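Interleukin 22 (PDB 4O6K) is a helical cytokine of the IL-10 family from zebrafish that probably signals in immune defence by binding cell-surface receptors. Local coordinates at residues 17-22 with 71-76; 32-37 with 105-110. One frame throughout, in Å; residues are numbered along the deposited sequence.

Interaction 1 (17-22 with 71-76); sequences AAMTDT and MKYPMI
Met19 and Met75 run past each other in opposite directions, with CG of Met19 3.7 Å from CG of Met75 and equally near its sulfur. Beyond this passing contact the Met19 chain bends at its last torsion (chi3 109°), which carries the methyl CE between Tyr73 and Ile76. The Met19 side chain crosses that of Ile76 at about a right angle, and the 3.4 Å from Met19 CE to Ile76 CG1 is tighter than usual carbon packing. The same methyl is 4.0 Å from CG of Tyr73. Met75 is bent at chi2 and chi3, a curl that brings its CE to 3.8 Å from CB of Ala18, one residue before Met19 on the helix.

Residues 17-22 belong to the C-terminal half of helix 10-24; 71-76 run from the end of helix 69-72 through the turn into helix 76-93. Tyr73 is the first residue to leave helical geometry, and a type I beta turn spans Tyr73 to Ile76. This is a connection packing against a helix in the all-helical fold of an IL-10-family cytokine.

Around the tyrosine ring, the carbonyl oxygen of Met19 lies at the edge near the ring plane. Thr22 approaches obliquely, its CG2 3.4 Å from CE1 of Tyr73. That methyl stands anti to the backbone N of Thr22, and OG1 holds a water at 2.7 Å. This water donates to Lys72 O, bridging the segments where no direct hydrogen bond joins them. Farther out, Tyr73 OH bonds Asn124, Lys72 NZ pairs with Glu26, and Ile127 of helix 119-128 touches Met19 and Tyr73.

Interaction 2 (32-37 with 105-110); sequences RLLPYF and KQFKRN
Apolar contacts converge on Phe107, whose ring and CB meet three consecutive residues of the 32-37 loop. CB of Leu33 lies 3.9 Å from CE1 of Phe107, Leu34 CD2 makes a looser approach to CD1, and the Pro35 ring crosses the Phe107 side chain at about a right angle, its CD 3.8 Å from Phe107 CB. Chi1 of 175° sets the Phe107 ring opposite the backbone N, and at chi2 68° its edge meets Leu33 O, near the ring plane and 3.2 Å from CD1. Cutting Phe107 back to an alanine is likely to open a gap beside Leu33 and Leu34 and to take from Tyr58 of helix 47-62 a ring it meets.

Gln106 is extended, bringing NE2 within 4.0 Å of Pro35 CB, while CD2 of Leu33 lies 3.8 Å from the backbone O of Asn110.

No hydrogen bond links the segments; polar bonds instead shape the loop. Arg32 NE donates to Leu34 O at 2.7 Å, nearly straight at 171°, and Glu129 accepts from the backbone N of both Leu33 and Leu34. Such packing of an irregular interhelical connection across a bundle helix belongs to the all-helical IL-10-family cytokine fold.

Overall arrangement
Interactions 1 and 2 lie in separate parts of one helical chain, their centres 21 Å apart and their nearest atoms about 9 Å apart, without touching. Their segments alternate along the sequence: 17-22, 32-37, 71-76, 105-110. Helix 10-24 supplies one side of interaction 1, and the loop that follows it supplies one side of interaction 2. The other sides come from the connection leading into helix 76-93 and from helix 102-117. Helix 119-128 is shared as a neighbour, touching Met19 and Tyr73 in the first contact and Leu33 in the second. Both contacts therefore pack largely non-helical connections against helices, tying distant parts of the sequence into one compact domain, the C-terminal part of a longer protein.

Interaction 1 (17-22 with 71-76)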
loop_
_atom_site.group_PDB
_atom_site.type_symbol
_atom_site.label_atom_id
_atom_site.label_comp_id
_atom_site.label_asym_id
_atom_site.label_seq_id
_atom_site.Cartn_x
_atom_site.Cartn_y
_atom_site.Cartn_z
ATOM N N ALA A 17 7.263 6.815 -6.292
ATOM C CA ALA A 17 8.582 7.302 -5.902
ATOM C C ALA A 17 8.524 8.795 -5.597
ATOM O O ALA A 17 9.153 9.271 -4.652
ATOM C CB ALA A 17 9.600 7.019 -6.993
ATOM N N ALA A 18 7.832 9.521 -6.447
ATOM C CA ALA A 18 7.583 10.929 -6.247
ATOM C C ALA A 18 6.898 11.145 -4.881
ATOM O O ALA A 18 7.324 11.946 -4.125
ATOM C CB ALA A 18 6.784 11.511 -7.403
ATOM N N MET A 19 5.865 10.380 -4.594
ATOM C CA MET A 19 5.179 10.500 -3.337
ATOM C C MET A 19 6.113 10.291 -2.163
ATOM O O MET A 19 6.085 11.043 -1.266
ATOM C CB MET A 19 4.011 9.536 -3.201
ATOM C CG MET A 19 2.730 9.956 -3.831
ATOM S SD MET A 19 1.482 8.876 -3.187
ATOM C CE MET A 19 0.679 10.011 -2.185
ATOM N N THR A 20 6.924 9.261 -2.226
ATOM C CA THR A 20 7.891 8.921 -1.215
ATOM C C THR A 20 8.890 10.020 -0.943
ATOM O O THR A 20 9.090 10.378 0.162
ATOM C CB THR A 20 8.621 7.595 -1.540
ATOM O OG1 THR A 20 7.682 6.536 -1.560
ATOM C CG2 THR A 20 9.629 7.295 -0.536
ATOM N N ASP A 21 9.445 10.574 -1.995
ATOM C CA ASP A 21 10.433 11.643 -1.903
ATOM C C ASP A 21 9.851 12.866 -1.199
ATOM O O ASP A 21 10.519 13.501 -0.383
ATOM C CB ASP A 21 10.941 12.032 -3.293
ATOM C CG ASP A 21 12.163 12.928 -3.235
ATOM O OD1 ASP A 21 12.956 12.788 -2.281
ATOM O OD2 ASP A 21 12.327 13.775 -4.138
ATOM N N THR A 22 8.607 13.176 -1.472
ATOM C CA THR A 22 7.902 14.302 -0.883
ATOM C C THR A 22 7.637 14.058 0.599
ATOM O O THR A 22 8.009 14.803 1.396
ATOM C CB THR A 22 6.560 14.588 -1.637
ATOM O OG1 THR A 22 6.815 15.007 -2.944
ATOM C CG2 THR A 22 5.772 15.611 -0.982
ATOM N N MET A 71 -2.727 19.280 -2.567
ATOM C CA MET A 71 -1.746 20.335 -2.781
ATOM C C MET A 71 -0.333 19.787 -2.627
ATOM O O MET A 71 0.518 19.982 -3.494
ATOM C CB MET A 71 -1.971 21.487 -1.795
ATOM C CG MET A 71 -3.106 22.430 -2.161
ATOM S SD MET A 71 -3.372 23.690 -0.896
ATOM C CE MET A 71 -1.727 24.384 -0.754
ATOM N N LYS A 72 -0.091 19.100 -1.514
ATOM C CA LYS A 72 1.217 18.516 -1.237
ATOM C C LYS A 72 1.569 17.352 -2.158
ATOM O O LYS A 72 2.733 17.159 -2.515
ATOM C CB LYS A 72 1.297 18.043 0.212
ATOM C CG LYS A 72 2.683 17.564 0.582
ATOM C CD LYS A 72 2.806 17.172 2.032
ATOM C CE LYS A 72 4.259 16.912 2.348
ATOM N NZ LYS A 72 5.087 18.096 1.990
ATOM N N TYR A 73 0.561 16.585 -2.553
ATOM C CA TYR A 73 0.781 15.429 -3.409
ATOM C C TYR A 73 -0.121 15.525 -4.627
ATOM O O TYR A 73 -1.197 14.935 -4.648
ATOM C CB TYR A 73 0.495 14.124 -2.659
ATOM C CG TYR A 73 1.277 13.931 -1.378
ATOM C CD1 TYR A 73 2.601 13.508 -1.395
ATOM C CD2 TYR A 73 0.676 14.149 -0.144
ATOM C CE1 TYR A 73 3.307 13.325 -0.218
ATOM C CE2 TYR A 73 1.371 13.969 1.033
ATOM C CZ TYR A 73 2.685 13.557 0.993
ATOM O OH TYR A 73 3.377 13.376 2.168
ATOM N N PRO A 74 0.310 16.282 -5.647
ATOM C CA PRO A 74 -0.503 16.471 -6.852
ATOM C C PRO A 74 -0.861 15.155 -7.541
ATOM O O PRO A 74 -1.845 15.098 -8.277
ATOM C CB PRO A 74 0.401 17.321 -7.752
ATOM C CG PRO A 74 1.294 18.045 -6.804
ATOM C CD PRO A 74 1.557 17.065 -5.698
ATOM N N MET A 75 -0.069 14.115 -7.301
ATOM C CA MET A 75 -0.281 12.825 -7.944
ATOM C C MET A 75 -1.165 11.863 -7.141
ATOM O O MET A 75 -1.569 10.824 -7.661
ATOM C CB MET A 75 1.066 12.154 -8.219
ATOM C CG MET A 75 1.787 11.691 -6.966
ATOM S SD MET A 75 2.367 13.039 -5.915
ATOM C CE MET A 75 3.692 13.703 -6.920
ATOM N N ILE A 76 -1.464 12.204 -5.887
ATOM C CA ILE A 76 -2.121 11.261 -4.975
ATOM C C ILE A 76 -3.497 10.808 -5.474
ATOM O O ILE A 76 -3.913 9.678 -5.218
ATOM C CB ILE A 76 -2.266 11.854 -3.545
ATOM C CG1 ILE A 76 -2.602 10.750 -2.538
ATOM C CG2 ILE A 76 -3.314 12.960 -3.496
ATOM C CD1 ILE A 76 -2.615 11.219 -1.101
HETATM O O HOH W 1 4.459 15.838 -3.993
#

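Interaction 2 (32-37 with 105-110)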
loop_
_atom_site.group_PDB
_atom_site.type_symbol
_atom_site.label_atom_id
_atom_site.label_comp_id
_atom_site.label_asym_id
_atom_site.label_seq_id
_atom_site.Cartn_x
_atom_site.Cartn_y
_atom_site.Cartn_z
ATOM N N ARG A 32 8.921 1.643 10.791
ATOM C CA ARG A 32 7.973 1.484 9.696
ATOM C C ARG A 32 6.560 1.146 10.168
ATOM O O ARG A 32 6.371 0.562 11.235
ATOM C CB ARG A 32 8.475 0.406 8.736
ATOM C CG ARG A 32 8.767 -0.928 9.403
ATOM C CD ARG A 32 9.373 -1.905 8.412
ATOM N NE ARG A 32 8.420 -2.300 7.381
ATOM C CZ ARG A 32 8.762 -2.665 6.150
ATOM N NH1 ARG A 32 10.040 -2.681 5.794
ATOM N NH2 ARG A 32 7.828 -3.010 5.275
ATOM N N LEU A 33 5.575 1.521 9.358
ATOM C CA LEU A 33 4.175 1.216 9.641
ATOM C C LEU A 33 3.741 -0.068 8.938
ATOM O O LEU A 33 3.005 -0.875 9.507
ATOM C CB LEU A 33 3.278 2.384 9.229
ATOM C CG LEU A 33 3.531 3.693 9.981
ATOM C CD1 LEU A 33 2.630 4.803 9.467
ATOM C CD2 LEU A 33 3.345 3.495 11.480
ATOM N N LEU A 34 4.191 -0.247 7.698
ATOM C CA LEU A 34 3.943 -1.486 6.967
ATOM C C LEU A 34 4.627 -2.657 7.647
ATOM O O LEU A 34 5.784 -2.549 8.055
ATOM C CB LEU A 34 4.446 -1.392 5.524
ATOM C CG LEU A 34 3.607 -0.745 4.426
ATOM C CD1 LEU A 34 4.365 -0.833 3.113
ATOM C CD2 LEU A 34 2.254 -1.424 4.305
ATOM N N PRO A 35 3.910 -3.781 7.787
ATOM C CA PRO A 35 4.580 -5.013 8.205
ATOM C C PRO A 35 5.663 -5.382 7.199
ATOM O O PRO A 35 5.449 -5.237 5.996
ATOM C CB PRO A 35 3.452 -6.048 8.212
ATOM C CG PRO A 35 2.204 -5.247 8.385
ATOM C CD PRO A 35 2.451 -3.945 7.678
ATOM N N TYR A 36 6.807 -5.850 7.682
ATOM C CA TYR A 36 7.913 -6.182 6.794
ATOM C C TYR A 36 7.736 -7.561 6.174
ATOM O O TYR A 36 7.559 -8.554 6.879
ATOM C CB TYR A 36 9.243 -6.109 7.547
ATOM C CG TYR A 36 10.415 -6.671 6.774
ATOM C CD1 TYR A 36 10.959 -5.982 5.697
ATOM C CD2 TYR A 36 10.982 -7.890 7.126
ATOM C CE1 TYR A 36 12.031 -6.495 4.990
ATOM C CE2 TYR A 36 12.053 -8.410 6.426
ATOM C CZ TYR A 36 12.573 -7.708 5.358
ATOM O OH TYR A 36 13.640 -8.223 4.659
ATOM N N PHE A 37 7.785 -7.610 4.847
ATOM C CA PHE A 37 7.748 -8.873 4.124
ATOM C C PHE A 37 9.118 -9.164 3.527
ATOM O O PHE A 37 9.602 -8.420 2.675
ATOM C CB PHE A 37 6.691 -8.845 3.017
ATOM C CG PHE A 37 5.294 -9.113 3.500
ATOM C CD1 PHE A 37 4.578 -8.141 4.179
ATOM C CD2 PHE A 37 4.692 -10.341 3.264
ATOM C CE1 PHE A 37 3.290 -8.388 4.618
ATOM C CE2 PHE A 37 3.406 -10.594 3.701
ATOM C CZ PHE A 37 2.704 -9.617 4.379
ATOM N N LYS A 105 -4.028 -6.627 10.685
ATOM C CA LYS A 105 -4.341 -5.970 11.944
ATOM C C LYS A 105 -3.147 -5.179 12.474
ATOM O O LYS A 105 -3.300 -4.127 13.004
ATOM C CB LYS A 105 -4.841 -6.960 12.972
ATOM C CG LYS A 105 -6.319 -7.237 12.894
ATOM C CD LYS A 105 -6.660 -8.551 13.502
ATOM C CE LYS A 105 -5.972 -9.632 12.721
ATOM N NZ LYS A 105 -6.829 -10.448 11.853
ATOM N N GLN A 106 -1.963 -5.705 12.278
ATOM C CA GLN A 106 -0.760 -5.017 12.745
ATOM C C GLN A 106 -0.597 -3.645 12.156
ATOM O O GLN A 106 -0.354 -2.686 12.853
ATOM C CB GLN A 106 0.490 -5.825 12.481
ATOM C CG GLN A 106 1.746 -5.187 13.016
ATOM C CD GLN A 106 2.997 -5.952 12.636
ATOM O OE1 GLN A 106 3.047 -7.123 12.768
ATOM N NE2 GLN A 106 3.973 -5.278 12.143
ATOM N N PHE A 107 -0.755 -3.570 10.851
ATOM C CA PHE A 107 -0.684 -2.315 10.169
ATOM C C PHE A 107 -1.703 -1.331 10.735
ATOM O O PHE A 107 -1.370 -0.234 11.094
ATOM C CB PHE A 107 -0.848 -2.450 8.679
ATOM C CG PHE A 107 -0.896 -1.143 8.003
ATOM C CD1 PHE A 107 0.206 -0.369 7.963
ATOM C CD2 PHE A 107 -2.070 -0.656 7.475
ATOM C CE1 PHE A 107 0.176 0.857 7.388
ATOM C CE2 PHE A 107 -2.127 0.572 6.890
ATOM C CZ PHE A 107 -0.998 1.337 6.852
ATOM N N LYS A 108 -2.944 -1.772 10.772
ATOM C CA LYS A 108 -4.008 -0.984 11.287
ATOM C C LYS A 108 -3.753 -0.495 12.703
ATOM O O LYS A 108 -3.917 0.663 13.016
ATOM C CB LYS A 108 -5.265 -1.808 11.231
ATOM C CG LYS A 108 -5.783 -2.069 9.839
ATOM C CD LYS A 108 -7.273 -2.291 9.844
ATOM C CE LYS A 108 -7.625 -3.725 9.541
ATOM N NZ LYS A 108 -8.709 -3.945 8.558
ATOM N N ARG A 109 -3.296 -1.424 13.534
ATOM C CA ARG A 109 -2.914 -1.162 14.903
ATOM C C ARG A 109 -1.823 -0.137 15.013
ATOM O O ARG A 109 -1.967 0.802 15.709
ATOM C CB ARG A 109 -2.497 -2.450 15.609
ATOM C CG ARG A 109 -2.035 -2.281 17.039
ATOM C CD ARG A 109 -2.027 -3.589 17.782
ATOM N NE ARG A 109 -0.994 -4.469 17.317
ATOM C CZ ARG A 109 -1.210 -5.539 16.608
ATOM N NH1 ARG A 109 -2.414 -5.848 16.265
ATOM N NH2 ARG A 109 -0.224 -6.271 16.231
ATOM N N ASN A 110 -0.736 -0.319 14.313
ATOM C CA ASN A 110 0.408 0.589 14.300
ATOM C C ASN A 110 0.080 1.946 13.681
ATOM O O ASN A 110 0.603 2.974 14.113
ATOM C CB ASN A 110 1.594 -0.061 13.588
ATOM C CG ASN A 110 2.170 -1.225 14.374
ATOM O OD1 ASN A 110 1.890 -1.382 15.563
ATOM N ND2 ASN A 110 2.979 -2.046 13.717
#